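Local coordinates for protein neutral proteinase inhibitor ScNPI (Streptomyces caespitosus, PDB 4HWX) that inhibits serine endopeptidases and probably metallopeptidases too, acting on two peptidase classes at once through a single secreted domain that pairs into a homodimer, at residues Ser2-Pro6 and Leu85-Arg89; Val10-Ile14 and Pro110-Phe114; Tyr73-Val79 and Lys93-Thr99. All coordinates share one frame; numbering follows the deposited sequence.

Overall arrangement
Interaction 2 is the buried contact of the three, centred about 5 Å from the centre of the chain, and it works by rings and methyl groups. Interaction 1 lies at the surface, where backbone packing, polar groups and a bound acetate matter more. Interaction 3, partly buried, is mostly backbone hydrogen bonding between neighbouring strands. All three reach the same antiparallel sheet. Strand 88-96 starts at the turn of interaction 1 and ends in interaction 3, and these two lie on opposite sides of the chain's centre. Interactions 2 and 3 touch through adjoining strands 8-15 and 77-82, with Val13 packed on Val77 and Tyr112 on Val79. Interactions 1 and 2 also meet the second subunit.

Interaction 1: residues Ser2-Pro6 and Leu85-Arg89; sequences SAHGP and LNGRR. With ACT (acetate ion), chain C.
Gly5 and Gly87 let the two backbones come within 3.6 Å of each other at their CA atoms, and Gly87 N then donates to Pro6 O across 3.1 Å in a nearly straight bond (166° at the hydrogen). Both glycines are needed for so close a pass: a beta carbon on Gly5 would collide with Gly87 CA, and one on Gly87 would run into His4 O. Pro6 adds its CD, 4.0 Å from Gly87 CA, and packs on Val24 of the second subunit. Leu85 to Arg88 make a type I' turn, closed by backbone bonds in both directions between its end residues. This is a two-residue beta hairpin joining the short strand 84-85 to strand 88-96, and Asn86-Gly87 is the classic central pair, since both positions need positive phi. The N-terminal arm, on its way to strand 8-15, lies over that turn. Ala3 suits its place because a methyl group is small: CB meets Arg88 NH1 at the edge of the guanidinium, 3.5 Å away, and lies 3.8 Å from Arg88 CD. Bends at the second and third torsions fold the arginine chain back beside it, and NH1 also makes a weak hydrogen bond to Asp54 O. Asn86 sets CB 3.7 Å from Ala3 O, while its ND2 bonds to Asn51 OD1 of helix 43-52 and its backbone N to Ser7 OG. His4, a zinc ligand of this protein, turns its CB away from the hairpin, and a trans first torsion (-179°) extends the ring from the arm. No zinc is bound to this chain; instead His4 ND1 donates over 3.0 Å, at 146°, to O of an acetate, probably from the crystallisation liquor, lying near the ring plane.

Interaction 2: residues Val10-Ile14 and Pro110-Phe114; sequences VFTVI and PVYAF
Phe11 is the residue around which the C-terminal tail closes: Val111 covers a face of its ring, Tyr112 meets its edge and Phe114 touches its CB. Val111 CG1 stands over the ring in a CH-pi contact, 3.8 Å from the centroid of Phe11, and comes within 3.6 Å of Phe11 CE1. The edge of Phe11 is directed at the face of Tyr112 in an offset edge-to-face pair, centroids 5.7 Å apart and planes at 78°. Phe114 enters with CZ foremost, 3.8 Å from Phe11 CB and 4.0 Å from Val13 CG2. The first torsion, 66°, holds CG between the backbone N and the carbonyl carbon, a rotation that lays the ring against the strand. An alanine at Phe114 is likely to leave a gap beside Phe11 CB and Val13 CG2, with the last residue no longer anchored by a side chain to the strand. In this subtilisin-inhibitor fold the tail after helix 99-105 thus packs over the antiparallel sheet at strand 8-15, where large apolar side chains suit the buried interior. The positions are fixed from further out. Leu50 of helix 43-52 touches both Phe11 and Val111, so the helix backs this pair. Tyr112 is the one ring of the three with a hydroxyl, and it bonds to Thr80 O of strand 77-82. The C-terminal Phe114 O accepts from Arg26 NE, while His40 NE2 donates to Val111 O.

Interaction 3: residues Tyr73-Val79 and Lys93-Thr99; sequences YFDPVTV and KHTFSNT. With ACT (acetate ion), chain E.
Asn98 ND2 bonds to Tyr73 O at 2.9 Å, in both the amide and the carbonyl plane, and to Pro71 O as well, while OD1 caps Val101 N. With chi1 at 58° its CG sits between N and the carbonyl carbon; ND2 lies over one face of the Tyr73 ring, toward its rim, amide and ring planes 51° apart, while CB comes 3.6 Å from Tyr73 CE1. Asparagine suits the N-cap of helix 99-105 because OD1 can accept from a backbone N of the first turn, leaving the ND2 hydrogens to hold the loop. In the SSI family the reactive-site loop runs here, beside the disulfide Cys70-Cys100, so these bonds are consistent with bracing that loop. Asp75 N donates to Ser97 O over 2.8 Å. Beyond it, strands 77-79 and 93-96 run antiparallel: Val77-Phe96 and Val79-His94 are hydrogen-bonded pairs, Thr78-Thr95 the non-hydrogen-bonded pair between them. Those threonines put Thr78 OG1 and Thr95 OG1 2.8 Å apart, and Thr78 OG1 bonds to Gly16 O of the neighbouring loop. On the other face, Val79 CG2 meets the edge of Phe96 at CE2, 3.8 Å away, and Met102 packs against both. His94 CD2 lies over the centre of the Phe96 ring, and NE2 donates almost straight (176°) to acetate OXT.

Interaction 1: residues Ser2-Pro6 and Leu85-Arg89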
loop_
_atom_site.group_PDB
_atom_site.type_symbol
_atom_site.label_atom_id
_atom_site.label_comp_id
_atom_site.label_asym_id
_atom_site.label_seq_id
_atom_site.Cartn_x
_atom_site.Cartn_y
_atom_site.Cartn_z
ATOM N N SER A 2 -13.805 17.958 1.086
ATOM C CA SER A 2 -13.214 17.908 2.429
ATOM C C SER A 2 -11.885 17.147 2.435
ATOM O O SER A 2 -10.937 17.588 3.089
ATOM C CB SER A 2 -14.185 17.275 3.426
ATOM O OG SER A 2 -14.541 15.954 3.053
ATOM N N ALA A 3 -11.815 16.025 1.692
ATOM C CA ALA A 3 -10.626 15.178 1.590
ATOM C C ALA A 3 -9.531 15.825 0.732
ATOM O O ALA A 3 -9.723 16.025 -0.472
ATOM C CB ALA A 3 -11.002 13.815 1.017
ATOM N N HIS A 4 -8.384 16.145 1.363
ATOM C CA HIS A 4 -7.189 16.709 0.730
ATOM C C HIS A 4 -5.928 16.206 1.445
ATOM O O HIS A 4 -5.867 16.237 2.677
ATOM C CB HIS A 4 -7.217 18.252 0.703
ATOM C CG HIS A 4 -6.007 18.842 0.036
ATOM N ND1 HIS A 4 -5.915 18.929 -1.345
ATOM C CD2 HIS A 4 -4.850 19.290 0.579
ATOM C CE1 HIS A 4 -4.723 19.448 -1.593
ATOM N NE2 HIS A 4 -4.046 19.682 -0.467
ATOM N N GLY A 5 -4.941 15.767 0.659
ATOM C CA GLY A 5 -3.663 15.269 1.152
ATOM C C GLY A 5 -2.959 14.346 0.171
ATOM O O GLY A 5 -3.352 14.300 -1.001
ATOM N N PRO A 6 -1.911 13.585 0.606
ATOM C CA PRO A 6 -1.209 12.689 -0.343
ATOM C C PRO A 6 -2.074 11.529 -0.840
ATOM O O PRO A 6 -3.009 11.111 -0.166
ATOM C CB PRO A 6 -0.011 12.158 0.465
ATOM C CG PRO A 6 0.032 12.950 1.704
ATOM C CD PRO A 6 -1.322 13.501 1.956
ATOM N N LEU A 85 -5.472 8.122 0.232
ATOM C CA LEU A 85 -6.197 8.731 -0.867
ATOM C C LEU A 85 -6.712 10.075 -0.407
ATOM O O LEU A 85 -7.554 10.132 0.499
ATOM C CB LEU A 85 -7.345 7.813 -1.348
ATOM C CG LEU A 85 -8.282 8.347 -2.472
ATOM C CD1 LEU A 85 -7.494 8.711 -3.743
ATOM C CD2 LEU A 85 -9.356 7.312 -2.828
ATOM N N ASN A 86 -6.186 11.157 -1.014
ATOM C CA ASN A 86 -6.534 12.546 -0.705
ATOM C C ASN A 86 -6.448 12.789 0.826
ATOM O O ASN A 86 -7.359 13.357 1.420
ATOM C CB ASN A 86 -7.917 12.921 -1.295
ATOM C CG ASN A 86 -7.972 12.805 -2.805
ATOM O OD1 ASN A 86 -7.058 13.236 -3.529
ATOM N ND2 ASN A 86 -9.042 12.210 -3.320
ATOM N N GLY A 87 -5.362 12.289 1.435
ATOM C CA GLY A 87 -5.086 12.431 2.859
ATOM C C GLY A 87 -5.708 11.416 3.798
ATOM O O GLY A 87 -5.353 11.409 4.970
ATOM N N ARG A 88 -6.642 10.566 3.330
ATOM C CA ARG A 88 -7.243 9.574 4.236
ATOM C C ARG A 88 -6.711 8.183 3.980
ATOM O O ARG A 88 -6.626 7.743 2.835
ATOM C CB ARG A 88 -8.782 9.546 4.249
ATOM C CG ARG A 88 -9.504 9.799 2.941
ATOM C CD ARG A 88 -10.685 10.742 3.159
ATOM N NE ARG A 88 -11.958 10.027 3.280
ATOM C CZ ARG A 88 -12.964 10.125 2.414
ATOM N NH1 ARG A 88 -12.869 10.927 1.359
ATOM N NH2 ARG A 88 -14.078 9.428 2.601
ATOM N N ARG A 89 -6.346 7.506 5.072
ATOM C CA ARG A 89 -5.825 6.140 5.094
ATOM C C ARG A 89 -6.892 5.208 4.505
ATOM O O ARG A 89 -8.080 5.347 4.816
ATOM C CB ARG A 89 -5.447 5.757 6.545
ATOM C CG ARG A 89 -4.652 4.453 6.683
ATOM C CD ARG A 89 -3.152 4.668 6.882
ATOM N NE ARG A 89 -2.389 4.159 5.741
ATOM C CZ ARG A 89 -1.974 2.901 5.601
ATOM N NH1 ARG A 89 -2.194 2.008 6.560
ATOM N NH2 ARG A 89 -1.320 2.531 4.509
HETATM C C ACT C . -9.080 17.375 -3.276
HETATM O O ACT C . -8.073 17.236 -2.549
HETATM O OXT ACT C . -9.404 16.478 -4.042
HETATM C CH3 ACT C . -9.895 18.642 -3.202
HETATM O O HOH W 1 -5.960 15.945 -2.533
#

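Interaction 2: residues Val10-Ile14 and Pro110-Phe114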
loop_
_atom_site.group_PDB
_atom_site.type_symbol
_atom_site.label_atom_id
_atom_site.label_comp_id
_atom_site.label_asym_id
_atom_site.label_seq_id
_atom_site.Cartn_x
_atom_site.Cartn_y
_atom_site.Cartn_z
ATOM N N VAL A 10 -1.349 0.921 -3.129
ATOM C CA VAL A 10 -0.915 -0.364 -3.660
ATOM C C VAL A 10 -2.188 -1.207 -3.836
ATOM O O VAL A 10 -3.035 -1.255 -2.933
ATOM C CB VAL A 10 0.192 -1.084 -2.835
ATOM C CG1 VAL A 10 -0.237 -1.280 -1.388
ATOM C CG2 VAL A 10 0.546 -2.443 -3.463
ATOM N N PHE A 11 -2.335 -1.815 -5.012
ATOM C CA PHE A 11 -3.448 -2.705 -5.333
ATOM C C PHE A 11 -2.933 -4.109 -5.560
ATOM O O PHE A 11 -1.919 -4.274 -6.221
ATOM C CB PHE A 11 -4.204 -2.219 -6.580
ATOM C CG PHE A 11 -4.663 -0.787 -6.444
ATOM C CD1 PHE A 11 -5.764 -0.467 -5.657
ATOM C CD2 PHE A 11 -3.964 0.246 -7.063
ATOM C CE1 PHE A 11 -6.156 0.861 -5.486
ATOM C CE2 PHE A 11 -4.363 1.577 -6.901
ATOM C CZ PHE A 11 -5.473 1.869 -6.137
ATOM N N THR A 12 -3.594 -5.119 -4.998
ATOM C CA THR A 12 -3.161 -6.502 -5.218
ATOM C C THR A 12 -4.371 -7.380 -5.570
ATOM O O THR A 12 -5.531 -7.035 -5.293
ATOM C CB THR A 12 -2.363 -7.119 -4.037
ATOM O OG1 THR A 12 -3.230 -7.732 -3.084
ATOM C CG2 THR A 12 -1.353 -6.157 -3.379
ATOM N N VAL A 13 -4.075 -8.518 -6.186
ATOM C CA VAL A 13 -5.054 -9.552 -6.511
ATOM C C VAL A 13 -4.498 -10.839 -5.904
ATOM O O VAL A 13 -3.372 -11.246 -6.219
ATOM C CB VAL A 13 -5.351 -9.653 -8.027
ATOM C CG1 VAL A 13 -6.338 -10.772 -8.312
ATOM C CG2 VAL A 13 -5.857 -8.335 -8.590
ATOM N N ILE A 14 -5.290 -11.451 -5.012
ATOM C CA ILE A 14 -4.919 -12.620 -4.239
ATOM C C ILE A 14 -5.725 -13.870 -4.629
ATOM O O ILE A 14 -6.948 -13.812 -4.776
ATOM C CB ILE A 14 -5.108 -12.283 -2.724
ATOM C CG1 ILE A 14 -4.253 -11.065 -2.312
ATOM C CG2 ILE A 14 -4.803 -13.494 -1.843
ATOM C CD1 ILE A 14 -4.600 -10.499 -0.874
ATOM N N PRO A 110 -10.381 1.157 -14.559
ATOM C CA PRO A 110 -8.916 1.212 -14.711
ATOM C C PRO A 110 -8.146 0.712 -13.477
ATOM O O PRO A 110 -7.096 0.118 -13.650
ATOM C CB PRO A 110 -8.653 2.698 -14.965
ATOM C CG PRO A 110 -9.922 3.191 -15.566
ATOM C CD PRO A 110 -11.000 2.467 -14.839
ATOM N N VAL A 111 -8.699 0.893 -12.250
ATOM C CA VAL A 111 -8.034 0.525 -10.990
ATOM C C VAL A 111 -7.523 -0.921 -11.025
ATOM O O VAL A 111 -6.332 -1.117 -10.771
ATOM C CB VAL A 111 -8.897 0.802 -9.732
ATOM C CG1 VAL A 111 -8.179 0.332 -8.463
ATOM C CG2 VAL A 111 -9.221 2.292 -9.626
ATOM N N TYR A 112 -8.377 -1.899 -11.371
ATOM C CA TYR A 112 -7.943 -3.295 -11.419
ATOM C C TYR A 112 -7.684 -3.795 -12.850
ATOM O O TYR A 112 -7.664 -5.007 -13.078
ATOM C CB TYR A 112 -8.915 -4.209 -10.658
ATOM C CG TYR A 112 -8.785 -3.986 -9.166
ATOM C CD1 TYR A 112 -7.690 -4.494 -8.459
ATOM C CD2 TYR A 112 -9.650 -3.124 -8.493
ATOM C CE1 TYR A 112 -7.496 -4.196 -7.106
ATOM C CE2 TYR A 112 -9.493 -2.860 -7.128
ATOM C CZ TYR A 112 -8.417 -3.401 -6.439
ATOM O OH TYR A 112 -8.244 -3.124 -5.102
ATOM N N ALA A 113 -7.380 -2.879 -13.783
ATOM C CA ALA A 113 -7.043 -3.268 -15.163
ATOM C C ALA A 113 -5.521 -3.517 -15.255
ATOM O O ALA A 113 -4.775 -2.732 -15.854
ATOM C CB ALA A 113 -7.508 -2.200 -16.155
ATOM N N PHE A 114 -5.061 -4.588 -14.569
ATOM C CA PHE A 114 -3.649 -5.013 -14.529
ATOM C C PHE A 114 -3.538 -6.528 -14.296
ATOM O O PHE A 114 -4.511 -7.115 -13.784
ATOM C CB PHE A 114 -2.849 -4.233 -13.460
ATOM C CG PHE A 114 -3.230 -4.478 -12.017
ATOM C CD1 PHE A 114 -2.605 -5.474 -11.274
ATOM C CD2 PHE A 114 -4.160 -3.660 -11.378
ATOM C CE1 PHE A 114 -2.940 -5.686 -9.931
ATOM C CE2 PHE A 114 -4.492 -3.870 -10.029
ATOM C CZ PHE A 114 -3.880 -4.879 -9.314
ATOM O OXT PHE A 114 -2.454 -7.104 -14.564
#

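Interaction 3: residues Tyr73-Val79 and Lys93-Thr99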
loop_
_atom_site.group_PDB
_atom_site.type_symbol
_atom_site.label_atom_id
_atom_site.label_comp_id
_atom_site.label_asym_id
_atom_site.label_seq_id
_atom_site.Cartn_x
_atom_site.Cartn_y
_atom_site.Cartn_z
ATOM N N TYR A 73 -18.515 -22.148 -10.206
ATOM C CA TYR A 73 -17.599 -22.812 -9.270
ATOM C C TYR A 73 -17.013 -21.789 -8.303
ATOM O O TYR A 73 -16.859 -20.598 -8.650
ATOM C CB TYR A 73 -16.487 -23.585 -10.017
ATOM C CG TYR A 73 -15.636 -22.720 -10.920
ATOM C CD1 TYR A 73 -14.656 -21.881 -10.393
ATOM C CD2 TYR A 73 -15.725 -22.827 -12.307
ATOM C CE1 TYR A 73 -13.894 -21.057 -11.213
ATOM C CE2 TYR A 73 -14.931 -22.044 -13.144
ATOM C CZ TYR A 73 -14.023 -21.151 -12.587
ATOM O OH TYR A 73 -13.206 -20.384 -13.370
ATOM N N PHE A 74 -16.796 -22.213 -7.061
ATOM C CA PHE A 74 -16.237 -21.347 -6.030
ATOM C C PHE A 74 -14.729 -21.528 -6.029
ATOM O O PHE A 74 -14.227 -22.610 -5.715
ATOM C CB PHE A 74 -16.844 -21.652 -4.643
ATOM C CG PHE A 74 -16.298 -20.812 -3.510
ATOM C CD1 PHE A 74 -16.558 -19.448 -3.442
ATOM C CD2 PHE A 74 -15.543 -21.394 -2.492
ATOM C CE1 PHE A 74 -16.060 -18.676 -2.383
ATOM C CE2 PHE A 74 -15.063 -20.623 -1.423
ATOM C CZ PHE A 74 -15.336 -19.275 -1.369
ATOM N N ASP A 75 -14.012 -20.478 -6.435
ATOM C CA ASP A 75 -12.555 -20.486 -6.487
ATOM C C ASP A 75 -12.197 -19.036 -6.227
ATOM O O ASP A 75 -11.988 -18.273 -7.167
ATOM C CB ASP A 75 -12.075 -21.051 -7.844
ATOM C CG ASP A 75 -10.608 -21.389 -7.899
ATOM O OD1 ASP A 75 -9.879 -21.067 -6.914
ATOM O OD2 ASP A 75 -10.188 -22.021 -8.895
ATOM N N PRO A 76 -12.299 -18.628 -4.939
ATOM C CA PRO A 76 -12.235 -17.200 -4.593
ATOM C C PRO A 76 -10.953 -16.478 -4.967
ATOM O O PRO A 76 -9.845 -17.040 -4.966
ATOM C CB PRO A 76 -12.457 -17.187 -3.073
ATOM C CG PRO A 76 -12.092 -18.579 -2.618
ATOM C CD PRO A 76 -12.609 -19.438 -3.740
ATOM N N VAL A 77 -11.148 -15.206 -5.314
ATOM C CA VAL A 77 -10.125 -14.252 -5.710
ATOM C C VAL A 77 -10.444 -12.946 -4.970
ATOM O O VAL A 77 -11.592 -12.484 -4.986
ATOM C CB VAL A 77 -9.992 -14.097 -7.266
ATOM C CG1 VAL A 77 -11.307 -13.669 -7.926
ATOM C CG2 VAL A 77 -8.876 -13.122 -7.640
ATOM N N THR A 78 -9.434 -12.375 -4.297
ATOM C CA THR A 78 -9.619 -11.177 -3.475
ATOM C C THR A 78 -8.792 -10.016 -3.999
ATOM O O THR A 78 -7.618 -10.174 -4.319
ATOM C CB THR A 78 -9.268 -11.536 -2.013
ATOM O OG1 THR A 78 -10.182 -12.561 -1.590
ATOM C CG2 THR A 78 -9.328 -10.316 -1.037
ATOM N N VAL A 79 -9.426 -8.848 -4.100
ATOM C CA VAL A 79 -8.764 -7.609 -4.493
ATOM C C VAL A 79 -8.510 -6.815 -3.215
ATOM O O VAL A 79 -9.316 -6.878 -2.283
ATOM C CB VAL A 79 -9.516 -6.773 -5.559
ATOM C CG1 VAL A 79 -9.537 -7.481 -6.904
ATOM C CG2 VAL A 79 -10.935 -6.389 -5.122
ATOM N N LYS A 93 -10.761 -4.287 0.928
ATOM C CA LYS A 93 -10.686 -5.562 0.227
ATOM C C LYS A 93 -12.086 -6.017 -0.195
ATOM O O LYS A 93 -13.090 -5.550 0.349
ATOM C CB LYS A 93 -9.973 -6.649 1.055
ATOM C CG LYS A 93 -10.720 -7.092 2.315
ATOM C CD LYS A 93 -9.947 -8.181 3.055
ATOM C CE LYS A 93 -10.584 -8.532 4.380
ATOM N NZ LYS A 93 -9.752 -9.488 5.164
ATOM N N HIS A 94 -12.137 -6.923 -1.170
ATOM C CA HIS A 94 -13.379 -7.544 -1.647
ATOM C C HIS A 94 -13.041 -8.880 -2.234
ATOM O O HIS A 94 -12.118 -8.960 -3.039
ATOM C CB HIS A 94 -14.138 -6.678 -2.673
ATOM C CG HIS A 94 -15.526 -7.181 -2.935
ATOM N ND1 HIS A 94 -16.616 -6.711 -2.210
ATOM C CD2 HIS A 94 -15.955 -8.141 -3.794
ATOM C CE1 HIS A 94 -17.670 -7.368 -2.679
ATOM N NE2 HIS A 94 -17.324 -8.240 -3.629
ATOM N N THR A 95 -13.776 -9.924 -1.820
ATOM C CA THR A 95 -13.610 -11.309 -2.297
ATOM C C THR A 95 -14.717 -11.645 -3.301
ATOM O O THR A 95 -15.895 -11.435 -3.016
ATOM C CB THR A 95 -13.612 -12.303 -1.121
ATOM O OG1 THR A 95 -12.571 -11.947 -0.219
ATOM C CG2 THR A 95 -13.402 -13.761 -1.571
ATOM N N PHE A 96 -14.324 -12.132 -4.478
ATOM C CA PHE A 96 -15.240 -12.570 -5.526
ATOM C C PHE A 96 -15.260 -14.114 -5.582
ATOM O O PHE A 96 -14.248 -14.739 -5.271
ATOM C CB PHE A 96 -14.830 -11.978 -6.883
ATOM C CG PHE A 96 -14.853 -10.468 -6.947
ATOM C CD1 PHE A 96 -16.042 -9.782 -7.204
ATOM C CD2 PHE A 96 -13.683 -9.728 -6.779
ATOM C CE1 PHE A 96 -16.062 -8.383 -7.269
ATOM C CE2 PHE A 96 -13.698 -8.325 -6.875
ATOM C CZ PHE A 96 -14.887 -7.664 -7.117
ATOM N N SER A 97 -16.401 -14.714 -6.018
ATOM C CA SER A 97 -16.624 -16.174 -6.148
ATOM C C SER A 97 -15.537 -16.841 -7.001
ATOM O O SER A 97 -15.086 -17.933 -6.673
ATOM C CB SER A 97 -17.989 -16.433 -6.800
ATOM O OG SER A 97 -19.041 -15.839 -6.063
ATOM N N ASN A 98 -15.156 -16.185 -8.115
ATOM C CA ASN A 98 -14.132 -16.631 -9.062
ATOM C C ASN A 98 -13.696 -15.442 -9.933
ATOM O O ASN A 98 -14.221 -14.339 -9.767
ATOM C CB ASN A 98 -14.629 -17.825 -9.917
ATOM C CG ASN A 98 -15.883 -17.538 -10.692
ATOM O OD1 ASN A 98 -15.983 -16.531 -11.384
ATOM N ND2 ASN A 98 -16.872 -18.420 -10.619
ATOM N N THR A 99 -12.727 -15.658 -10.835
ATOM C CA THR A 99 -12.195 -14.582 -11.682
ATOM C C THR A 99 -13.217 -14.022 -12.645
ATOM O O THR A 99 -13.176 -12.813 -12.912
ATOM C CB THR A 99 -10.957 -15.037 -12.451
ATOM O OG1 THR A 99 -11.319 -16.119 -13.313
ATOM C CG2 THR A 99 -9.810 -15.416 -11.514
HETATM C C ACT E . -20.125 -9.609 -5.330
HETATM O O ACT E . -21.157 -10.309 -5.226
HETATM O OXT ACT E . -19.023 -10.107 -5.133
HETATM C CH3 ACT E . -20.246 -8.147 -5.681
HETATM O O HOH W 2 -13.653 -17.835 -13.693
HETATM O O HOH W 3 -10.122 -18.809 -13.406
#